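Cellulase IBT99 (Metagenomes, PDB 6WBT) probably hydrolyses 6-phospho-alpha-glucosides with the help of NAD and a manganese ion, as in other family 4 glycosyl hydrolases. Local coordinates at residues Q85-G90 with M117-R122; L24-Q29 with K58-E63. All coordinates share one frame; numbering follows the deposited sequence.

Interaction 1: residues Q85-G90 with M117-R122; sequences QMRVGG and MTYGMR. With NAD (nicotinamide-adenine-dinucleotide), chain G.
The ribose hydroxyl O3D of NAD is gripped from both segments: Y119 OH donates to it at 2.6 Å, and O3D donates in turn to M86 O. O3D lies at the edge of the Y119 ring, in its plane. With CG anti to the backbone N (chi1 -176°), Y119 reaches from helix 114-136 to the loop, and its hydroxyl rests 3.3 Å from R87 CG. The R87 guanidinium lies only 3° from parallel to the ring and carries the tyrosine hydroxyl over one face. R87 NE gives a nearly straight bond of 3.0 Å to the bridging oxygen O3 of NAD, while NH2 holds O2N at 2.9 Å and also bonds O5D; NH1 forms a salt bridge with E110. With an alanine in place of R87, the bonds to O3, O2N and O5D would probably be lost, and E110 would lose its salt bridge to this guanidinium. Further along, R122 NE donates to V88 O at 3.2 Å, sitting 45° above the carbonyl plane, and the R122 tip goes on to N435 and D97. V88 CG1 packs 3.8 Å from R122 CB. The type II turn R87-G90, which follows strand 81-84 and meets the dinucleotide through R87 and V88, belongs to the Rossmann-type NAD site of a family 4 glycosyl hydrolase.

Interaction 2: residues L24-Q29 with K58-E63; sequences LLDQRQ and KTEAPE
R28 meets A61 and E63 across the contact, and its side chain can be traced outward from a CB that already points toward residues 58-63. The chain runs extended through CG to CD, which lies 3.2 Å from E63 OE2 and 3.6 Å from A61 CB. A bend at chi3 (57°) then turns the guanidinium across the methyl of A61, whose CB stands 3.3 Å above the guanidinium plane, offset toward its rim. NE makes the salt bridge, 2.8 Å from E63 OE2. The bridge runs through OE2, and with the guanidinium and carboxylate planes 77° apart the two groups are not paired side by side. Beyond CZ, NH1 stays over the same methyl, while NH2 comes to 3.9 Å from the backbone O of E60. E63 reaches R28 from the opposite direction through its bend at chi2.

Next to these polar groups, the buried L25 puts CD1 4.2 Å from E60 CB and CD2 4.3 Å from A61 CB, and it also touches V64. On the more exposed side, D26 OD1 and E60 OE2 bring like charges to 4.4 Å; a salt bridge from D26 OD2 to K22 probably eases this. The contact joins the C-terminal end of helix 17-25 and the residues after it to the end of helix 43-60, where A61 leaves helical geometry, while neighbouring L24 packs on strand 33-39 and helix 321-334.

In the fold
From the N terminus, strand 5-10 leads into helix 17-25, and interaction 2 then closes a loop of 28 residues that holds strand 33-39 and most of helix 43-60. The chain next passes strand 66-69 and helix 72-76 and returns to the sheet as strand 81-84, after which interaction 1 closes a second loop, of 26 residues, containing nearly all of helix 90-103 and the start of helix 114-136. The two loops follow in series, neither nesting nor crossing. Interaction 2 ties two helix ends at the periphery, whereas interaction 1 joins a loop beside the cofactor to helix 114-136. Their centres lie 31 Å apart, with nearest atoms about 10 Å apart, both within the Rossmann-type part of the chain.

Interaction 1: residues Q85-G90 with M117-R122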
# COMPACT_ATOMS: atom_id res chain seq x y z
N GLN A 85 29.83 20.02 -6.22
CA GLN A 85 29.90 20.69 -4.93
C GLN A 85 29.57 22.17 -5.11
O GLN A 85 30.25 23.06 -4.61
CB GLN A 85 31.27 20.49 -4.27
CG GLN A 85 32.45 20.87 -5.15
CD GLN A 85 33.78 20.67 -4.45
OE1 GLN A 85 33.88 19.89 -3.50
NE2 GLN A 85 34.80 21.37 -4.92
N MSE A 86 28.50 22.44 -5.85
CA MSE A 86 28.09 23.81 -6.13
C MSE A 86 27.36 24.43 -4.95
O MSE A 86 26.78 23.72 -4.12
CB MSE A 86 27.19 23.86 -7.37
CG MSE A 86 25.83 23.21 -7.17
SE MSE A 86 24.68 23.33 -8.75
CE MSE A 86 25.76 22.28 -9.99
N ARG A 87 27.39 25.76 -4.87
CA ARG A 87 26.61 26.53 -3.90
C ARG A 87 26.01 27.70 -4.68
O ARG A 87 26.62 28.76 -4.79
CB ARG A 87 27.47 27.01 -2.73
CG ARG A 87 26.69 27.77 -1.68
CD ARG A 87 27.60 28.36 -0.62
NE ARG A 87 28.30 27.34 0.15
CZ ARG A 87 27.82 26.77 1.26
NH1 ARG A 87 26.63 27.14 1.72
NH2 ARG A 87 28.52 25.85 1.89
N VAL A 88 24.81 27.48 -5.23
CA VAL A 88 24.15 28.52 -6.01
C VAL A 88 23.90 29.73 -5.14
O VAL A 88 23.33 29.63 -4.05
CB VAL A 88 22.85 27.98 -6.62
CG1 VAL A 88 22.18 29.06 -7.46
CG2 VAL A 88 23.13 26.74 -7.46
N GLY A 89 24.34 30.90 -5.61
CA GLY A 89 24.29 32.11 -4.83
C GLY A 89 25.51 32.34 -3.96
O GLY A 89 25.69 33.47 -3.47
N GLY A 90 26.34 31.33 -3.76
CA GLY A 90 27.54 31.47 -2.96
C GLY A 90 27.23 31.70 -1.48
O GLY A 90 26.09 31.64 -1.03
N MSE A 117 15.09 25.73 2.54
CA MSE A 117 14.13 25.68 1.45
C MSE A 117 14.45 26.74 0.40
O MSE A 117 14.29 26.51 -0.80
CB MSE A 117 12.70 25.88 1.99
CG MSE A 117 12.21 24.74 2.85
SE MSE A 117 10.33 24.93 3.35
CE MSE A 117 10.47 26.51 4.48
N THR A 118 14.89 27.91 0.87
CA THR A 118 15.32 28.96 -0.04
C THR A 118 16.57 28.55 -0.80
O THR A 118 16.66 28.73 -2.02
CB THR A 118 15.55 30.26 0.73
OG1 THR A 118 14.35 30.64 1.41
CG2 THR A 118 15.97 31.38 -0.22
N TYR A 119 17.55 28.00 -0.08
CA TYR A 119 18.75 27.47 -0.73
C TYR A 119 18.40 26.33 -1.68
O TYR A 119 19.06 26.15 -2.71
CB TYR A 119 19.74 27.00 0.33
CG TYR A 119 21.08 26.52 -0.20
CD1 TYR A 119 21.61 27.03 -1.37
CD2 TYR A 119 21.80 25.56 0.49
CE1 TYR A 119 22.83 26.58 -1.85
CE2 TYR A 119 23.01 25.11 0.02
CZ TYR A 119 23.53 25.62 -1.15
OH TYR A 119 24.74 25.17 -1.61
N GLY A 120 17.36 25.56 -1.36
CA GLY A 120 16.99 24.44 -2.21
C GLY A 120 16.46 24.87 -3.57
O GLY A 120 16.83 24.31 -4.60
N MSE A 121 15.59 25.88 -3.59
CA MSE A 121 14.98 26.34 -4.84
C MSE A 121 16.00 27.01 -5.76
O MSE A 121 15.80 27.08 -6.97
CB MSE A 121 13.82 27.29 -4.56
CG MSE A 121 12.61 26.61 -3.93
SE MSE A 121 10.94 27.51 -4.39
CE MSE A 121 11.01 27.30 -6.32
N ARG A 122 17.09 27.52 -5.18
CA ARG A 122 18.18 28.05 -5.99
C ARG A 122 18.96 26.94 -6.68
O ARG A 122 19.59 27.20 -7.72
CB ARG A 122 19.13 28.89 -5.14
CG ARG A 122 18.59 30.24 -4.72
CD ARG A 122 19.73 31.14 -4.24
NE ARG A 122 20.44 30.57 -3.10
CZ ARG A 122 20.15 30.84 -1.83
NH1 ARG A 122 19.16 31.67 -1.54
NH2 ARG A 122 20.85 30.28 -0.86
PA NAD G . 31.57 27.95 -1.82
O1A NAD G . 30.54 29.03 -1.90
O2A NAD G . 32.85 28.25 -1.11
O5B NAD G . 31.89 27.44 -3.31
C5B NAD G . 30.80 26.97 -4.15
C4B NAD G . 31.23 27.04 -5.60
O4B NAD G . 30.13 26.63 -6.46
C3B NAD G . 31.65 28.43 -6.11
O3B NAD G . 32.89 28.32 -6.80
C2B NAD G . 30.52 28.80 -7.08
O2B NAD G . 30.90 29.73 -8.07
C1B NAD G . 30.18 27.42 -7.62
N9A NAD G . 28.89 27.35 -8.31
C8A NAD G . 27.75 28.02 -7.98
N7A NAD G . 26.74 27.77 -8.78
C5A NAD G . 27.26 26.88 -9.71
C6A NAD G . 26.69 26.24 -10.83
N6A NAD G . 25.43 26.41 -11.21
N1A NAD G . 27.48 25.41 -11.55
C2A NAD G . 28.75 25.24 -11.16
N3A NAD G . 29.39 25.79 -10.13
C4A NAD G . 28.59 26.61 -9.43
O3 NAD G . 30.91 26.65 -1.16
PN NAD G . 31.44 25.62 -0.05
O1N NAD G . 32.78 25.11 -0.46
O2N NAD G . 31.30 26.24 1.30
O5D NAD G . 30.36 24.45 -0.21
C5D NAD G . 30.17 23.89 -1.54
C4D NAD G . 28.94 23.01 -1.53
O4D NAD G . 29.23 21.81 -0.77
C3D NAD G . 27.69 23.61 -0.87
O3D NAD G . 26.55 23.35 -1.69
C2D NAD G . 27.63 22.81 0.44
O2D NAD G . 26.37 22.82 1.08
C1D NAD G . 28.06 21.44 -0.06
N1N NAD G . 28.44 20.52 1.05
C2N NAD G . 27.60 19.50 1.41
C3N NAD G . 27.93 18.65 2.46
C7N NAD G . 26.99 17.51 2.76
O7N NAD G . 26.82 17.16 3.92
N7N NAD G . 26.41 16.90 1.73
C4N NAD G . 29.10 18.88 3.17
C5N NAD G . 29.95 19.90 2.78
C6N NAD G . 29.60 20.70 1.72

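Interaction 2: residues L24-Q29 with K58-E63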
# COMPACT_ATOMS: atom_id res chain seq x y z
N LEU A 24 41.40 12.54 -3.36
CA LEU A 24 41.33 11.78 -4.60
C LEU A 24 42.71 11.32 -5.06
O LEU A 24 42.84 10.22 -5.61
CB LEU A 24 40.66 12.61 -5.69
CG LEU A 24 40.48 11.94 -7.06
CD1 LEU A 24 39.59 10.71 -6.95
CD2 LEU A 24 39.93 12.92 -8.08
N LEU A 25 43.74 12.13 -4.83
CA LEU A 25 45.10 11.75 -5.19
C LEU A 25 45.65 10.65 -4.28
O LEU A 25 46.54 9.90 -4.71
CB LEU A 25 46.02 12.97 -5.16
CG LEU A 25 45.75 14.06 -6.20
CD1 LEU A 25 46.74 15.20 -6.05
CD2 LEU A 25 45.80 13.48 -7.60
N ASP A 26 45.15 10.55 -3.05
CA ASP A 26 45.59 9.48 -2.16
C ASP A 26 45.12 8.11 -2.59
O ASP A 26 45.59 7.11 -2.05
CB ASP A 26 45.12 9.76 -0.73
CG ASP A 26 45.77 10.98 -0.13
OD1 ASP A 26 46.87 11.36 -0.58
OD2 ASP A 26 45.18 11.58 0.80
N GLN A 27 44.19 8.03 -3.55
CA GLN A 27 43.72 6.76 -4.08
C GLN A 27 44.16 6.62 -5.53
O GLN A 27 43.36 6.24 -6.40
CB GLN A 27 42.21 6.64 -3.95
CG GLN A 27 41.70 6.75 -2.52
CD GLN A 27 42.13 5.57 -1.66
OE1 GLN A 27 42.59 5.75 -0.54
NE2 GLN A 27 41.97 4.37 -2.20
N ARG A 28 45.43 6.91 -5.80
CA ARG A 28 45.90 6.98 -7.18
C ARG A 28 46.02 5.60 -7.81
O ARG A 28 45.82 5.46 -9.02
CB ARG A 28 47.24 7.71 -7.23
CG ARG A 28 47.53 8.43 -8.53
CD ARG A 28 48.43 9.64 -8.31
NE ARG A 28 49.68 9.30 -7.65
CZ ARG A 28 49.93 9.48 -6.36
NH1 ARG A 28 49.00 10.01 -5.57
NH2 ARG A 28 51.11 9.13 -5.85
N GLN A 29 46.34 4.57 -7.02
CA GLN A 29 46.44 3.23 -7.57
C GLN A 29 45.07 2.66 -7.92
O GLN A 29 44.95 1.89 -8.88
CB GLN A 29 47.15 2.30 -6.58
CG GLN A 29 48.65 2.46 -6.53
CD GLN A 29 49.34 1.27 -5.89
OE1 GLN A 29 50.56 1.26 -5.73
NE2 GLN A 29 48.56 0.26 -5.54
N LYS A 58 51.22 19.54 -6.84
CA LYS A 58 52.67 19.60 -6.80
C LYS A 58 53.24 18.92 -5.56
O LYS A 58 54.43 18.58 -5.55
CB LYS A 58 53.13 21.06 -6.86
CG LYS A 58 54.61 21.25 -7.15
CD LYS A 58 55.06 20.38 -8.31
CE LYS A 58 56.34 20.90 -8.94
NZ LYS A 58 56.10 22.18 -9.67
N THR A 59 52.43 18.71 -4.53
CA THR A 59 52.89 18.14 -3.27
C THR A 59 52.63 16.64 -3.16
O THR A 59 53.48 15.90 -2.66
CB THR A 59 52.23 18.85 -2.09
OG1 THR A 59 52.30 20.27 -2.29
CG2 THR A 59 52.94 18.50 -0.79
N GLU A 60 51.47 16.17 -3.63
CA GLU A 60 51.09 14.77 -3.47
C GLU A 60 51.34 13.93 -4.71
O GLU A 60 51.80 12.79 -4.60
CB GLU A 60 49.61 14.66 -3.08
CG GLU A 60 49.23 15.49 -1.86
CD GLU A 60 50.15 15.26 -0.68
OE1 GLU A 60 50.70 16.24 -0.15
OE2 GLU A 60 50.34 14.08 -0.28
N ALA A 61 51.05 14.45 -5.90
CA ALA A 61 51.21 13.70 -7.14
C ALA A 61 51.41 14.64 -8.31
O ALA A 61 50.44 15.07 -8.94
CB ALA A 61 50.00 12.79 -7.38
N PRO A 62 52.66 14.98 -8.66
CA PRO A 62 52.89 15.97 -9.72
C PRO A 62 52.62 15.46 -11.12
O PRO A 62 52.67 16.26 -12.07
CB PRO A 62 54.37 16.33 -9.54
CG PRO A 62 54.98 15.10 -8.95
CD PRO A 62 53.92 14.50 -8.06
N GLU A 63 52.34 14.17 -11.30
CA GLU A 63 52.12 13.61 -12.63
C GLU A 63 50.67 13.74 -13.10
O GLU A 63 50.36 13.30 -14.21
CB GLU A 63 52.54 12.14 -12.66
CG GLU A 63 51.57 11.19 -11.96
CD GLU A 63 51.77 11.15 -10.46
OE1 GLU A 63 52.50 12.01 -9.92
OE2 GLU A 63 51.21 10.24 -9.81